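Local atomic coordinates of amidohydrolase (Pseudomonas aeruginosa, PDB entry 2I5G), a protein that probably hydrolyses dipeptides as a metal-dependent member of the membrane dipeptidase (M19) family. Residues V116-N121 and A146-V151; G152-L157 and V316-D321; K174-S179 and K199-H204. The protein carries 2 engineered substitutions. All blocks are in the same frame, centred on the assembly; numbering follows the deposited sequence.

Contact 1: V116-N121 and A146-V151; sequences VQMCYN and AEMNRV
V116, M118 and M148 meet without the help of any flat group. The Y120 ring lies apart from the meeting point, with N121 OD1 over the centre of one face and Q117 NE2 in plane at its edge. The R150 guanidinium sits on the far side of the helix and takes E147 side-on, NE to OE1 and NH2 to OE2. The contact itself is apolar and buried. M148 reaches from helix 139-151 toward the end of strand 113-117. Its chain is straight at chi2, then bends at chi3 (69°), which turns the terminal methyl CE against V116 CB at 3.5 Å. Its selenium stands 3.9 Å from the selenium of M118. M118 is bent at both chi2 and chi3. That fold brings its SE back toward the helix, although its CB does not point there. The two selenomethionine side chains lie alongside each other and run opposite ways. I153 and V105 also pack on M148. This is how a helix lies on its own strand in a beta-alpha-beta crossover: strand 113-117, helix 139-151, strand 154-156, one unit of the TIM-barrel fold expected for this family.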
loop_
_atom_site.group_PDB
_atom_site.type_symbol
_atom_site.label_atom_id
_atom_site.label_comp_id
_atom_site.label_asym_id
_atom_site.label_seq_id
_atom_site.Cartn_x
_atom_site.Cartn_y
_atom_site.Cartn_z
ATOM N N VAL A 116 5.466 -16.665 -0.848
ATOM C CA VAL A 116 4.843 -15.420 -0.444
ATOM C C VAL A 116 3.648 -15.078 -1.306
ATOM O O VAL A 116 3.743 -15.046 -2.527
ATOM C CB VAL A 116 5.846 -14.255 -0.512
ATOM C CG1 VAL A 116 5.166 -12.953 -0.146
ATOM C CG2 VAL A 116 7.007 -14.522 0.428
ATOM N N GLN A 117 2.515 -14.833 -0.657
ATOM C CA GLN A 117 1.304 -14.457 -1.364
ATOM C C GLN A 117 1.469 -12.971 -1.673
ATOM O O GLN A 117 1.947 -12.209 -0.827
ATOM C CB GLN A 117 0.078 -14.688 -0.475
ATOM C CG GLN A 117 -1.237 -14.589 -1.213
ATOM C CD GLN A 117 -2.416 -15.068 -0.386
ATOM O OE1 GLN A 117 -3.287 -15.776 -0.890
ATOM N NE2 GLN A 117 -2.458 -14.677 0.884
HETATM N N MSE A 118 1.087 -12.563 -2.879
HETATM C CA MSE A 118 1.226 -11.171 -3.290
HETATM C C MSE A 118 0.388 -10.192 -2.479
HETATM O O MSE A 118 0.876 -9.147 -2.060
HETATM C CB MSE A 118 0.886 -11.026 -4.773
HETATM C CG MSE A 118 2.040 -10.520 -5.620
HETATM SE SE MSE A 118 3.679 -11.474 -5.242
HETATM C CE MSE A 118 3.006 -13.249 -5.545
ATOM N N CYS A 119 -0.874 -10.529 -2.256
ATOM C CA CYS A 119 -1.755 -9.647 -1.513
ATOM C C CYS A 119 -2.674 -10.460 -0.626
ATOM O O CYS A 119 -2.700 -11.690 -0.711
ATOM C CB CYS A 119 -2.602 -8.823 -2.481
ATOM S SG CYS A 119 -1.662 -7.975 -3.780
ATOM N N TYR A 120 -3.433 -9.768 0.220
ATOM C CA TYR A 120 -4.376 -10.429 1.108
ATOM C C TYR A 120 -5.710 -9.694 1.184
ATOM O O TYR A 120 -5.869 -8.763 1.970
ATOM C CB TYR A 120 -3.800 -10.560 2.519
ATOM C CG TYR A 120 -4.595 -11.523 3.370
ATOM C CD1 TYR A 120 -4.472 -12.906 3.188
ATOM C CD2 TYR A 120 -5.524 -11.061 4.301
ATOM C CE1 TYR A 120 -5.255 -13.803 3.906
ATOM C CE2 TYR A 120 -6.317 -11.947 5.023
ATOM C CZ TYR A 120 -6.179 -13.319 4.822
ATOM O OH TYR A 120 -6.973 -14.210 5.521
ATOM N N ASN A 121 -6.657 -10.115 0.351
ATOM C CA ASN A 121 -8.006 -9.549 0.318
ATOM C C ASN A 121 -8.165 -8.114 -0.169
ATOM O O ASN A 121 -9.037 -7.837 -0.992
ATOM C CB ASN A 121 -8.658 -9.659 1.700
ATOM C CG ASN A 121 -8.616 -11.067 2.252
ATOM O OD1 ASN A 121 -8.271 -12.021 1.541
ATOM N ND2 ASN A 121 -8.974 -11.213 3.531
ATOM N N ALA A 146 10.000 -9.481 -9.678
ATOM C CA ALA A 146 11.336 -9.671 -10.228
ATOM C C ALA A 146 12.332 -10.163 -9.174
ATOM O O ALA A 146 12.958 -11.207 -9.361
ATOM C CB ALA A 146 11.830 -8.370 -10.844
ATOM N N GLU A 147 12.483 -9.421 -8.075
ATOM C CA GLU A 147 13.412 -9.824 -7.019
ATOM C C GLU A 147 13.069 -11.205 -6.461
ATOM O O GLU A 147 13.965 -11.993 -6.161
ATOM C CB GLU A 147 13.434 -8.807 -5.873
ATOM C CG GLU A 147 14.411 -9.181 -4.747
ATOM C CD GLU A 147 15.881 -9.056 -5.157
ATOM O OE1 GLU A 147 16.199 -9.280 -6.345
ATOM O OE2 GLU A 147 16.727 -8.747 -4.290
HETATM N N MSE A 148 11.779 -11.499 -6.318
HETATM C CA MSE A 148 11.353 -12.804 -5.816
HETATM C C MSE A 148 11.816 -13.919 -6.761
HETATM O O MSE A 148 12.165 -15.016 -6.313
HETATM C CB MSE A 148 9.828 -12.851 -5.656
HETATM C CG MSE A 148 9.311 -12.048 -4.474
HETATM SE SE MSE A 148 7.370 -12.035 -4.288
HETATM C CE MSE A 148 7.124 -13.889 -3.800
ATOM N N ASN A 149 11.823 -13.638 -8.063
ATOM C CA ASN A 149 12.262 -14.625 -9.044
ATOM C C ASN A 149 13.763 -14.832 -8.923
ATOM O O ASN A 149 14.262 -15.948 -9.067
ATOM C CB ASN A 149 11.953 -14.167 -10.473
ATOM C CG ASN A 149 10.476 -14.184 -10.787
ATOM O OD1 ASN A 149 9.703 -14.870 -10.126
ATOM N ND2 ASN A 149 10.078 -13.444 -11.815
ATOM N N ARG A 150 14.474 -13.743 -8.657
ATOM C CA ARG A 150 15.926 -13.777 -8.531
ATOM C C ARG A 150 16.385 -14.455 -7.241
ATOM O O ARG A 150 17.324 -15.253 -7.244
ATOM C CB ARG A 150 16.467 -12.351 -8.580
ATOM C CG ARG A 150 17.962 -12.244 -8.760
ATOM C CD ARG A 150 18.390 -10.785 -8.689
ATOM N NE ARG A 150 18.299 -10.279 -7.324
ATOM C CZ ARG A 150 19.126 -10.632 -6.344
ATOM N NH1 ARG A 150 20.110 -11.491 -6.583
ATOM N NH2 ARG A 150 18.962 -10.138 -5.121
ATOM N N VAL A 151 15.709 -14.135 -6.145
ATOM C CA VAL A 151 16.037 -14.680 -4.830
ATOM C C VAL A 151 15.539 -16.110 -4.612
ATOM O O VAL A 151 16.137 -16.876 -3.851
ATOM C CB VAL A 151 15.473 -13.752 -3.711
ATOM C CG1 VAL A 151 15.637 -14.393 -2.352
ATOM C CG2 VAL A 151 16.196 -12.411 -3.744
#

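Contact 2: G152-L157 and V316-D321; sequences GIMCDL and VRVLRD
This is a buried apolar contact between strand 154-156 and the C-terminal helix 304-323, far apart in sequence. M154 meets V318 and L319, and together the two segments bury 119 Å². The nearest CA atoms are those of M154 and L319, 7.6 Å apart. M154 points its CB at the helix. Its CG is anti to the backbone N (chi1 177°). The chain leaves the strand extended through chi2, and a bend at chi3 (-148°) then sets CE on the valine. There CE touches V318 CG2 at 3.5 Å. The M154 and V318 side chains cross at about a right angle. CG2, the valine branch anti to its own backbone N, is the nearer of the two methyls. L319 touches by its tip alone, with CD2 4.2 Å from M154 SE.

L319 also packs on I115 of the neighbouring strand 113-117, and V318 on P175, shortly before strand 177-181. C155 faces the other way, toward M118 and M148. The helix thus meets M154, which opens its strand, and P175, ahead of the next. This is consistent with helix 304-323 closing the end of the TIM barrel where the strands begin, rather than lying beside the strand like helix 139-151. Just before the strand, G152 leaves the preceding helix with positive phi (100°), and its carbonyl O accepts a bond from K109 NZ. One turn on from V318, D321 leaves the apolar patch and forms a salt bridge with K174.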
loop_
_atom_site.group_PDB
_atom_site.type_symbol
_atom_site.label_atom_id
_atom_site.label_comp_id
_atom_site.label_asym_id
_atom_site.label_seq_id
_atom_site.Cartn_x
_atom_site.Cartn_y
_atom_site.Cartn_z
ATOM N N GLY A 152 14.440 -16.463 -5.270
ATOM C CA GLY A 152 13.913 -17.806 -5.131
ATOM C C GLY A 152 12.750 -17.970 -4.167
ATOM O O GLY A 152 12.753 -18.883 -3.347
ATOM N N ILE A 153 11.762 -17.084 -4.249
ATOM C CA ILE A 153 10.587 -17.177 -3.393
ATOM C C ILE A 153 9.403 -17.280 -4.326
ATOM O O ILE A 153 9.199 -16.416 -5.167
ATOM C CB ILE A 153 10.406 -15.935 -2.503
ATOM C CG1 ILE A 153 11.475 -15.922 -1.403
ATOM C CG2 ILE A 153 9.007 -15.932 -1.901
ATOM C CD1 ILE A 153 11.382 -14.736 -0.461
HETATM N N MSE A 154 8.623 -18.341 -4.176
HETATM C CA MSE A 154 7.472 -18.558 -5.035
HETATM C C MSE A 154 6.326 -17.584 -4.805
HETATM O O MSE A 154 5.988 -17.258 -3.662
HETATM C CB MSE A 154 6.981 -19.990 -4.862
HETATM C CG MSE A 154 5.741 -20.312 -5.661
HETATM SE SE MSE A 154 5.438 -22.213 -5.765
HETATM C CE MSE A 154 4.614 -22.257 -7.515
ATOM N N CYS A 155 5.732 -17.128 -5.907
ATOM C CA CYS A 155 4.608 -16.194 -5.880
ATOM C C CYS A 155 3.300 -16.951 -5.687
ATOM O O CYS A 155 2.995 -17.888 -6.430
ATOM C CB CYS A 155 4.541 -15.411 -7.190
ATOM S SG CYS A 155 5.968 -14.352 -7.532
ATOM N N ASP A 156 2.530 -16.538 -4.687
ATOM C CA ASP A 156 1.251 -17.166 -4.379
ATOM C C ASP A 156 0.150 -16.152 -4.678
ATOM O O ASP A 156 0.325 -14.948 -4.447
ATOM C CB ASP A 156 1.226 -17.595 -2.905
ATOM C CG ASP A 156 -0.056 -18.317 -2.521
ATOM O OD1 ASP A 156 -0.536 -19.154 -3.318
ATOM O OD2 ASP A 156 -0.573 -18.058 -1.414
ATOM N N LEU A 157 -0.981 -16.639 -5.194
ATOM C CA LEU A 157 -2.082 -15.757 -5.568
ATOM C C LEU A 157 -3.469 -16.176 -5.105
ATOM O O LEU A 157 -4.468 -15.647 -5.595
ATOM C CB LEU A 157 -2.104 -15.599 -7.084
ATOM C CG LEU A 157 -0.816 -15.117 -7.753
ATOM C CD1 LEU A 157 -0.908 -15.398 -9.237
ATOM C CD2 LEU A 157 -0.585 -13.635 -7.481
ATOM N N VAL A 316 6.636 -30.826 -4.806
ATOM C CA VAL A 316 8.087 -30.896 -4.787
ATOM C C VAL A 316 8.708 -30.446 -6.110
ATOM O O VAL A 316 9.678 -29.689 -6.117
ATOM C CB VAL A 316 8.569 -32.328 -4.457
ATOM C CG1 VAL A 316 10.087 -32.381 -4.475
ATOM C CG2 VAL A 316 8.048 -32.748 -3.091
ATOM N N ARG A 317 8.140 -30.902 -7.223
ATOM C CA ARG A 317 8.644 -30.550 -8.549
ATOM C C ARG A 317 8.630 -29.049 -8.856
ATOM O O ARG A 317 9.573 -28.528 -9.457
ATOM C CB ARG A 317 7.857 -31.303 -9.624
ATOM C CG ARG A 317 8.221 -30.910 -11.046
ATOM C CD ARG A 317 7.792 -31.975 -12.042
ATOM N NE ARG A 317 8.497 -33.236 -11.812
ATOM C CZ ARG A 317 9.814 -33.396 -11.935
ATOM N NH1 ARG A 317 10.586 -32.374 -12.288
ATOM N NH2 ARG A 317 10.361 -34.580 -11.697
ATOM N N VAL A 318 7.574 -28.353 -8.445
ATOM C CA VAL A 318 7.485 -26.918 -8.699
ATOM C C VAL A 318 8.395 -26.121 -7.760
ATOM O O VAL A 318 9.010 -25.133 -8.166
ATOM C CB VAL A 318 6.038 -26.408 -8.549
ATOM C CG1 VAL A 318 5.633 -26.395 -7.086
ATOM C CG2 VAL A 318 5.921 -25.031 -9.151
ATOM N N LEU A 319 8.479 -26.548 -6.504
ATOM C CA LEU A 319 9.336 -25.874 -5.539
ATOM C C LEU A 319 10.780 -26.048 -5.965
ATOM O O LEU A 319 11.614 -25.182 -5.724
ATOM C CB LEU A 319 9.136 -26.453 -4.136
ATOM C CG LEU A 319 7.850 -25.999 -3.439
ATOM C CD1 LEU A 319 7.680 -26.720 -2.121
ATOM C CD2 LEU A 319 7.909 -24.494 -3.225
ATOM N N ARG A 320 11.072 -27.178 -6.601
ATOM C CA ARG A 320 12.422 -27.457 -7.066
ATOM C C ARG A 320 12.715 -26.493 -8.208
ATOM O O ARG A 320 13.807 -25.921 -8.305
ATOM C CB ARG A 320 12.521 -28.903 -7.556
ATOM C CG ARG A 320 13.909 -29.321 -8.010
ATOM C CD ARG A 320 13.882 -30.736 -8.582
ATOM N NE ARG A 320 13.528 -31.738 -7.576
ATOM C CZ ARG A 320 14.329 -32.120 -6.584
ATOM N NH1 ARG A 320 15.539 -31.583 -6.462
ATOM N NH2 ARG A 320 13.923 -33.036 -5.709
ATOM N N ASP A 321 11.716 -26.311 -9.064
ATOM C CA ASP A 321 11.837 -25.414 -10.202
ATOM C C ASP A 321 12.109 -23.995 -9.711
ATOM O O ASP A 321 13.119 -23.394 -10.064
ATOM C CB ASP A 321 10.540 -25.415 -11.018
ATOM C CG ASP A 321 10.703 -24.760 -12.383
ATOM O OD1 ASP A 321 11.557 -23.860 -12.528
ATOM O OD2 ASP A 321 9.962 -25.143 -13.314
#

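Contact 3: K174-S179 and K199-H204; sequences KPVCYS and KFIADH
One water is held between V176 and H204, and it is a polar link across this contact. It donates to H204 O at 2.8 Å and accepts a weak bond from V176 N at 3.3 Å. The other polar bonds lie within the helix segment. F200 O receives H204 ND1 at 2.7 Å, with the donor in the carbonyl plane and an N-H...O angle of 155°. The same oxygen takes a weak backbone bond from H204 N. The imidazole is thereby folded back over the helix end, and its CE1 stands over one face of the F200 ring, toward the rim. K199 NZ and D203 OD2 form a salt bridge, one residue earlier on the same helix.

The body of the contact is I201. Extended at both torsions (chi1 -172°), its chain puts CD1 at the far end, against the strand. CD1 lies over one face of the Y178 ring in a CH-pi contact, 4.0 Å from the ring centroid and 24° off the normal. It is offset toward the rim, with Y178 CD2 its nearest ring atom at 3.7 Å. I201 CG2 adds a second touch, 4.0 Å from Y178 CE2. CD1 also meets the backbone at C177 CA, and the V176 methyl CG2 at 4.2 Å. L157 packs on both V176 and Y178. Helix 195-203 thus covers strand 177-181 within the beta-alpha-beta unit that goes on to strand 207-210. The chemistry implies that the contact rests on apolar packing and one CH-pi contact, while the water adds a weak polar tie near the exposed helix end.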
loop_
_atom_site.group_PDB
_atom_site.type_symbol
_atom_site.label_atom_id
_atom_site.label_comp_id
_atom_site.label_asym_id
_atom_site.label_seq_id
_atom_site.Cartn_x
_atom_site.Cartn_y
_atom_site.Cartn_z
ATOM N N LYS A 174 9.138 -17.690 -13.279
ATOM C CA LYS A 174 9.096 -18.938 -12.543
ATOM C C LYS A 174 7.639 -19.204 -12.218
ATOM O O LYS A 174 6.871 -18.273 -11.957
ATOM C CB LYS A 174 9.902 -18.827 -11.247
ATOM C CG LYS A 174 11.409 -18.854 -11.431
ATOM C CD LYS A 174 11.883 -20.205 -11.952
ATOM C CE LYS A 174 13.388 -20.333 -11.789
ATOM N NZ LYS A 174 13.912 -21.678 -12.170
ATOM N N PRO A 175 7.236 -20.479 -12.225
ATOM C CA PRO A 175 5.854 -20.851 -11.931
ATOM C C PRO A 175 5.313 -20.170 -10.677
ATOM O O PRO A 175 6.034 -20.000 -9.696
ATOM C CB PRO A 175 5.938 -22.366 -11.766
ATOM C CG PRO A 175 7.051 -22.739 -12.689
ATOM C CD PRO A 175 8.075 -21.676 -12.404
ATOM N N VAL A 176 4.051 -19.759 -10.723
ATOM C CA VAL A 176 3.408 -19.151 -9.564
ATOM C C VAL A 176 2.322 -20.136 -9.131
ATOM O O VAL A 176 2.127 -21.170 -9.776
ATOM C CB VAL A 176 2.782 -17.787 -9.897
ATOM C CG1 VAL A 176 3.879 -16.812 -10.324
ATOM C CG2 VAL A 176 1.743 -17.944 -10.983
ATOM N N CYS A 177 1.605 -19.834 -8.058
ATOM C CA CYS A 177 0.600 -20.784 -7.608
ATOM C C CYS A 177 -0.572 -20.185 -6.859
ATOM O O CYS A 177 -0.547 -19.021 -6.452
ATOM C CB CYS A 177 1.257 -21.809 -6.687
ATOM S SG CYS A 177 1.834 -21.068 -5.111
ATOM N N TYR A 178 -1.601 -21.013 -6.706
ATOM C CA TYR A 178 -2.790 -20.687 -5.934
ATOM C C TYR A 178 -2.696 -21.783 -4.878
ATOM O O TYR A 178 -3.401 -22.790 -4.958
ATOM C CB TYR A 178 -4.081 -20.878 -6.732
ATOM C CG TYR A 178 -4.382 -19.819 -7.771
ATOM C CD1 TYR A 178 -4.217 -18.463 -7.488
ATOM C CD2 TYR A 178 -4.871 -20.175 -9.030
ATOM C CE1 TYR A 178 -4.531 -17.486 -8.433
ATOM C CE2 TYR A 178 -5.188 -19.210 -9.979
ATOM C CZ TYR A 178 -5.017 -17.868 -9.675
ATOM O OH TYR A 178 -5.336 -16.914 -10.615
ATOM N N SER A 179 -1.792 -21.595 -3.916
ATOM C CA SER A 179 -1.557 -22.566 -2.850
ATOM C C SER A 179 -2.822 -23.180 -2.273
ATOM O O SER A 179 -2.837 -24.363 -1.940
ATOM C CB SER A 179 -0.742 -21.927 -1.717
ATOM O OG SER A 179 -1.458 -20.877 -1.091
ATOM N N LYS A 199 -7.408 -22.591 -16.026
ATOM C CA LYS A 199 -6.789 -23.050 -17.262
ATOM C C LYS A 199 -5.645 -22.134 -17.647
ATOM O O LYS A 199 -4.626 -22.587 -18.178
ATOM C CB LYS A 199 -7.830 -23.101 -18.386
ATOM C CG LYS A 199 -7.250 -23.415 -19.760
ATOM C CD LYS A 199 -8.347 -23.604 -20.809
ATOM C CE LYS A 199 -7.840 -23.320 -22.222
ATOM N NZ LYS A 199 -6.688 -24.173 -22.615
ATOM N N PHE A 200 -5.814 -20.850 -17.356
ATOM C CA PHE A 200 -4.807 -19.845 -17.672
ATOM C C PHE A 200 -3.531 -20.001 -16.839
ATOM O O PHE A 200 -2.428 -19.789 -17.345
ATOM C CB PHE A 200 -5.385 -18.441 -17.455
ATOM C CG PHE A 200 -4.486 -17.324 -17.926
ATOM C CD1 PHE A 200 -4.560 -16.859 -19.231
ATOM C CD2 PHE A 200 -3.563 -16.741 -17.057
ATOM C CE1 PHE A 200 -3.727 -15.828 -19.670
ATOM C CE2 PHE A 200 -2.725 -15.711 -17.486
ATOM C CZ PHE A 200 -2.807 -15.253 -18.797
ATOM N N ILE A 201 -3.665 -20.364 -15.566
ATOM C CA ILE A 201 -2.473 -20.499 -14.735
ATOM C C ILE A 201 -1.731 -21.793 -15.023
ATOM O O ILE A 201 -0.515 -21.860 -14.872
ATOM C CB ILE A 201 -2.792 -20.428 -13.222
ATOM C CG1 ILE A 201 -1.483 -20.379 -12.433
ATOM C CG2 ILE A 201 -3.631 -21.631 -12.796
ATOM C CD1 ILE A 201 -1.666 -20.335 -10.926
ATOM N N ALA A 202 -2.457 -22.822 -15.438
ATOM C CA ALA A 202 -1.811 -24.090 -15.755
ATOM C C ALA A 202 -1.087 -23.968 -17.103
ATOM O O ALA A 202 0.026 -24.475 -17.269
ATOM C CB ALA A 202 -2.843 -25.211 -15.806
ATOM N N ASP A 203 -1.716 -23.291 -18.061
ATOM C CA ASP A 203 -1.109 -23.122 -19.376
ATOM C C ASP A 203 0.227 -22.406 -19.282
ATOM O O ASP A 203 1.132 -22.663 -20.075
ATOM C CB ASP A 203 -2.040 -22.352 -20.315
ATOM C CG ASP A 203 -3.127 -23.229 -20.900
ATOM O OD1 ASP A 203 -2.815 -24.374 -21.287
ATOM O OD2 ASP A 203 -4.286 -22.775 -20.986
ATOM N N HIS A 204 0.347 -21.513 -18.303
ATOM C CA HIS A 204 1.581 -20.769 -18.102
ATOM C C HIS A 204 2.518 -21.460 -17.112
ATOM O O HIS A 204 3.283 -20.804 -16.410
ATOM C CB HIS A 204 1.270 -19.339 -17.639
ATOM C CG HIS A 204 0.622 -18.496 -18.693
ATOM N ND1 HIS A 204 -0.704 -18.629 -19.044
ATOM C CD2 HIS A 204 1.133 -17.548 -19.517
ATOM C CE1 HIS A 204 -0.982 -17.803 -20.038
ATOM N NE2 HIS A 204 0.116 -17.136 -20.345
HETATM O O HOH W 1 3.490 -19.483 -13.965
#

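All three contacts have buried centres, and each sets a helix against a strand. Contacts 1 and 3 each join a strand to the helix that follows it in a beta-alpha-beta unit. Contact 2 instead brings in the distant C-terminal helix, and contact 3 is nested inside the loop closed by contact 2. Contacts 1 and 2 share a sheet: V116 is backbone-bonded to M154 and D156. Contacts 2 and 3 are tied by the bond from L157 N to C177 O, and by that from S179 N to D156 OD1. Selenomethionines carry the first two contacts, whereas contact 3 uses an isoleucine on a tyrosine face. Contact 3 alone has a water bridging its two segments, at the exposed H204.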